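Local atomic coordinates of manganese-binding protein (Chlamydia trachomatis, PDB entry 6NSI), a protein that binds iron, manganese and nickel ions, with a preference for ferrous iron, and delivers them to the membrane permease of an ABC transporter for import. Residues 131-134 / 135-138; 178-181 / 182-186. All blocks are in the same frame, centred on the assembly; numbering follows the deposited sequence.

Interaction 1. Residues 131-134 / 135-138; sequences DFQK and NADQ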
loop_
_atom_site.group_PDB
_atom_site.type_symbol
_atom_site.label_atom_id
_atom_site.label_comp_id
_atom_site.label_asym_id
_atom_site.label_seq_id
_atom_site.Cartn_x
_atom_site.Cartn_y
_atom_site.Cartn_z
ATOM N N ASP A 131 -3.390 -8.991 26.552
ATOM C CA ASP A 131 -3.237 -7.591 26.169
ATOM C C ASP A 131 -3.121 -7.454 24.656
ATOM O O ASP A 131 -3.737 -6.566 24.050
ATOM C CB ASP A 131 -2.020 -6.985 26.862
ATOM C CG ASP A 131 -2.387 -6.257 28.142
ATOM O OD1 ASP A 131 -1.624 -5.356 28.554
ATOM O OD2 ASP A 131 -3.445 -6.588 28.732
ATOM N N PHE A 132 -2.357 -8.352 24.028
ATOM C CA PHE A 132 -2.229 -8.343 22.575
ATOM C C PHE A 132 -3.592 -8.427 21.907
ATOM O O PHE A 132 -3.880 -7.687 20.959
ATOM C CB PHE A 132 -1.348 -9.508 22.118
ATOM C CG PHE A 132 0.119 -9.260 22.287
ATOM C CD1 PHE A 132 0.578 -8.147 22.980
ATOM C CD2 PHE A 132 1.046 -10.148 21.750
ATOM C CE1 PHE A 132 1.941 -7.920 23.137
ATOM C CE2 PHE A 132 2.402 -9.928 21.900
ATOM C CZ PHE A 132 2.851 -8.811 22.593
ATOM N N GLN A 133 -4.446 -9.329 22.397
ATOM C CA GLN A 133 -5.726 -9.559 21.745
ATOM C C GLN A 133 -6.660 -8.371 21.936
ATOM O O GLN A 133 -7.328 -7.945 20.985
ATOM C CB GLN A 133 -6.359 -10.842 22.273
ATOM C CG GLN A 133 -7.580 -11.271 21.499
ATOM C CD GLN A 133 -7.304 -11.396 20.017
ATOM O OE1 GLN A 133 -6.524 -12.252 19.587
ATOM N NE2 GLN A 133 -7.941 -10.538 19.220
ATOM N N LYS A 134 -6.695 -7.817 23.153
ATOM C CA LYS A 134 -7.474 -6.612 23.426
ATOM C C LYS A 134 -7.146 -5.500 22.436
ATOM O O LYS A 134 -8.046 -4.887 21.846
ATOM C CB LYS A 134 -7.210 -6.134 24.857
ATOM C CG LYS A 134 -8.410 -5.473 25.530
ATOM C CD LYS A 134 -9.679 -6.294 25.318
ATOM C CE LYS A 134 -10.634 -6.176 26.503
ATOM N NZ LYS A 134 -12.049 -6.452 26.118
ATOM N N ASN A 135 -5.852 -5.215 22.264
ATOM C CA ASN A 135 -5.427 -4.148 21.358
ATOM C C ASN A 135 -5.726 -4.495 19.907
ATOM O O ASN A 135 -6.088 -3.615 19.116
ATOM C CB ASN A 135 -3.938 -3.879 21.530
ATOM C CG ASN A 135 -3.555 -3.684 22.971
ATOM O OD1 ASN A 135 -4.422 -3.530 23.836
ATOM N ND2 ASN A 135 -2.251 -3.700 23.247
ATOM N N ALA A 136 -5.549 -5.768 19.540
ATOM C CA ALA A 136 -5.922 -6.238 18.211
ATOM C C ALA A 136 -7.401 -5.991 17.948
ATOM O O ALA A 136 -7.778 -5.428 16.913
ATOM C CB ALA A 136 -5.588 -7.727 18.079
ATOM N N ASP A 137 -8.256 -6.412 18.884
ATOM C CA ASP A 137 -9.684 -6.153 18.768
ATOM C C ASP A 137 -9.952 -4.681 18.516
ATOM O O ASP A 137 -10.790 -4.326 17.677
ATOM C CB ASP A 137 -10.402 -6.602 20.038
ATOM C CG ASP A 137 -10.338 -8.094 20.242
ATOM O OD1 ASP A 137 -10.025 -8.811 19.267
ATOM O OD2 ASP A 137 -10.607 -8.548 21.376
ATOM N N GLN A 138 -9.243 -3.806 19.230
ATOM C CA GLN A 138 -9.487 -2.378 19.084
ATOM C C GLN A 138 -9.068 -1.884 17.702
ATOM O O GLN A 138 -9.861 -1.245 17.001
ATOM C CB GLN A 138 -8.765 -1.604 20.184
ATOM C CG GLN A 138 -9.243 -0.168 20.325
ATOM C CD GLN A 138 -10.768 -0.037 20.285
ATOM O OE1 GLN A 138 -11.495 -0.845 20.875
ATOM N NE2 GLN A 138 -11.255 0.994 19.596
#
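Gln133 and Asp137, one helical turn apart on the amphipathic helix 129-154, are joined by a side-chain i to i+4 hydrogen bond laid over the regular backbone bonding of the alpha-helix. Gln133 NE2 donates to Asp137 OD1 at 2.7 Å, with an N-H...O angle of 144°. The acceptor lies close to the plane of the glutamine amide, whereas the donor reaches the carboxylate from above its plane, 44° out of it. Gln133 sets out with CG anti to the backbone N and then bends at chi2 (54°), which carries the amide forward along the helix to the following turn; the two side chains cross at about a right angle. The backbone links the pair too: Asp137 N donates to Gln133 O at 2.8 Å, so two bonds run between the same pair of residues.

The packed side of this turn is carried by Phe132 and Ala136. Phe132 is wedged against Leu121 and Ile122 of helix 107-124 and Ile18 of helix 9-19, and Ala136 touches Ala118 of helix 107-124. Ala136 N bonds to Phe132 O at 2.9 Å.

Toward solvent the arrangement is looser. Lys134, bent at chi2 and chi3, leaves its NZ 5.4 Å from Asp137 OD2, too far for a salt bridge, though a modest attraction is probable. Between the two sides, Asn135 folds back beside the preceding turn and spends its ND2 on the backbone oxygen of Ile18, tying this helix to the end of helix 9-19. In the backbone, Asn135 N donates to Asp131 O at 3.1 Å.

Interaction 2. Residues 178-181 / 182-186; sequences YLSS and DAERV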
loop_
_atom_site.group_PDB
_atom_site.type_symbol
_atom_site.label_atom_id
_atom_site.label_comp_id
_atom_site.label_asym_id
_atom_site.label_seq_id
_atom_site.Cartn_x
_atom_site.Cartn_y
_atom_site.Cartn_z
ATOM N N TYR A 178 -12.518 0.299 -4.126
ATOM C CA TYR A 178 -13.233 1.529 -3.787
ATOM C C TYR A 178 -13.740 2.312 -4.981
ATOM O O TYR A 178 -14.605 3.175 -4.805
ATOM C CB TYR A 178 -12.337 2.483 -2.988
ATOM C CG TYR A 178 -11.875 1.924 -1.671
ATOM C CD1 TYR A 178 -12.791 1.596 -0.672
ATOM C CD2 TYR A 178 -10.521 1.713 -1.433
ATOM C CE1 TYR A 178 -12.365 1.074 0.539
ATOM C CE2 TYR A 178 -10.082 1.202 -0.236
ATOM C CZ TYR A 178 -11.003 0.888 0.756
ATOM O OH TYR A 178 -10.543 0.367 1.953
ATOM N N LEU A 179 -13.177 2.099 -6.162
ATOM C CA LEU A 179 -13.507 2.910 -7.322
ATOM C C LEU A 179 -14.332 2.149 -8.344
ATOM O O LEU A 179 -14.758 2.740 -9.350
ATOM C CB LEU A 179 -12.218 3.448 -7.976
ATOM C CG LEU A 179 -11.419 4.472 -7.154
ATOM C CD1 LEU A 179 -10.210 4.996 -7.941
ATOM C CD2 LEU A 179 -12.283 5.625 -6.669
ATOM N N SER A 180 -14.578 0.862 -8.114
ATOM C CA SER A 180 -15.154 -0.015 -9.118
ATOM C C SER A 180 -16.414 -0.679 -8.591
ATOM O O SER A 180 -16.569 -0.883 -7.386
ATOM C CB SER A 180 -14.156 -1.085 -9.538
ATOM O OG SER A 180 -12.873 -0.484 -9.743
ATOM N N SER A 181 -17.284 -1.046 -9.520
ATOM C CA SER A 181 -18.539 -1.722 -9.234
ATOM C C SER A 181 -18.334 -3.227 -9.115
ATOM O O SER A 181 -17.326 -3.783 -9.568
ATOM C CB SER A 181 -19.551 -1.448 -10.337
ATOM O OG SER A 181 -19.203 -2.204 -11.490
ATOM N N ASP A 182 -19.326 -3.887 -8.506
ATOM C CA ASP A 182 -19.333 -5.344 -8.458
ATOM C C ASP A 182 -19.194 -5.939 -9.854
ATOM O O ASP A 182 -18.462 -6.916 -10.050
ATOM C CB ASP A 182 -20.618 -5.842 -7.783
ATOM C CG ASP A 182 -20.564 -5.727 -6.266
ATOM O OD1 ASP A 182 -19.622 -5.083 -5.761
ATOM O OD2 ASP A 182 -21.452 -6.275 -5.574
ATOM N N ALA A 183 -19.886 -5.355 -10.837
ATOM C CA ALA A 183 -19.813 -5.868 -12.202
ATOM C C ALA A 183 -18.416 -5.701 -12.775
ATOM O O ALA A 183 -17.906 -6.593 -13.464
ATOM C CB ALA A 183 -20.830 -5.156 -13.089
ATOM N N GLU A 184 -17.786 -4.553 -12.514
ATOM C CA GLU A 184 -16.412 -4.356 -12.951
ATOM C C GLU A 184 -15.457 -5.283 -12.203
ATOM O O GLU A 184 -14.475 -5.772 -12.778
ATOM C CB GLU A 184 -16.033 -2.886 -12.763
ATOM C CG GLU A 184 -16.697 -1.927 -13.760
ATOM C CD GLU A 184 -16.703 -0.493 -13.257
ATOM O OE1 GLU A 184 -16.070 -0.240 -12.210
ATOM O OE2 GLU A 184 -17.338 0.379 -13.892
ATOM N N ARG A 185 -15.742 -5.556 -10.931
ATOM C CA ARG A 185 -14.932 -6.501 -10.174
ATOM C C ARG A 185 -14.995 -7.898 -10.787
ATOM O O ARG A 185 -13.964 -8.549 -10.978
ATOM C CB ARG A 185 -15.394 -6.524 -8.717
ATOM C CG ARG A 185 -14.264 -6.661 -7.707
ATOM C CD ARG A 185 -14.357 -5.632 -6.589
ATOM N NE ARG A 185 -15.728 -5.413 -6.141
ATOM C CZ ARG A 185 -16.231 -4.219 -5.849
ATOM N NH1 ARG A 185 -15.472 -3.133 -5.949
ATOM N NH2 ARG A 185 -17.496 -4.107 -5.458
ATOM N N VAL A 186 -16.197 -8.381 -11.114
ATOM C CA VAL A 186 -16.284 -9.752 -11.619
ATOM C C VAL A 186 -15.748 -9.839 -13.050
ATOM O O VAL A 186 -15.084 -10.815 -13.415
ATOM C CB VAL A 186 -17.724 -10.295 -11.502
ATOM C CG1 VAL A 186 -18.284 -10.068 -10.093
ATOM C CG2 VAL A 186 -18.630 -9.668 -12.529
#
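A capping box opens the short helix 182-187, with Ser181 as its N-cap and Glu184 as the third residue of its first turn. The exchange is reciprocal: Glu184 N donates to Ser181 OG at 2.9 Å, nearly straight at 165°, and Ser181 N donates to Glu184 OE1 at 3.1 Å. The serine hydroxyl stands between its own backbone N and carbonyl carbon (chi1 74°), which directs OG at the backbone N-H of Glu184. Glu184 points back over the start of the helix, its chain extended beyond CG, and its OE1 is approached from well above the carboxylate plane, 59° out of it. The same oxygen lies against CB of Ser180 at 3.4 Å. The other carboxylate oxygen, OE2, forms a salt bridge with Arg193, so both carboxylate oxygens have a partner, and the negative charge is probably stabilised.

Along another side of the turn, Arg185 bends at chi2 and chi3 and curls back toward the loop. Its guanidinium passes over the peptide that follows Ser181, with Ser181 O about 3.9 Å above the centre of the group's plane. NH1 makes a weak bond to Ser180 O at 2.9 Å and also donates to the backbone oxygen of Arg176 in helix 172-178; NH2 pairs with Asp182 OD1 in a salt bridge whose modelled length, 2.4 Å, is implausibly short, so its details are doubtful. The arginine therefore clasps the end of one helix, the connecting loop and the start of the next.

Ser180 itself is buried and touches Trp190, its OG bonded to the backbone oxygen of Thr175. With the cap in place, regular helical bonding begins at once: Arg185 N donates to Ser181 O at 2.7 Å.

Interaction 1 precedes interaction 2 along the chain, and their centres stand 33 Å apart, with about 15 Å between nearest atoms and no direct touch. Helix 129-154 connects them spatially: residues 131-138 form part of its first turns, while Tyr178, at the start of interaction 2, packs on Ala150, Ala151 and Leu154 near its other end and bonds to Asp147. The long helix is consistent with the rigid helix that links the two lobes in this family. Interaction 1 packs against helices 9-19 and 107-124, and interaction 2 probably lies in the lobe that follows the long helix. Both are away from the iron site.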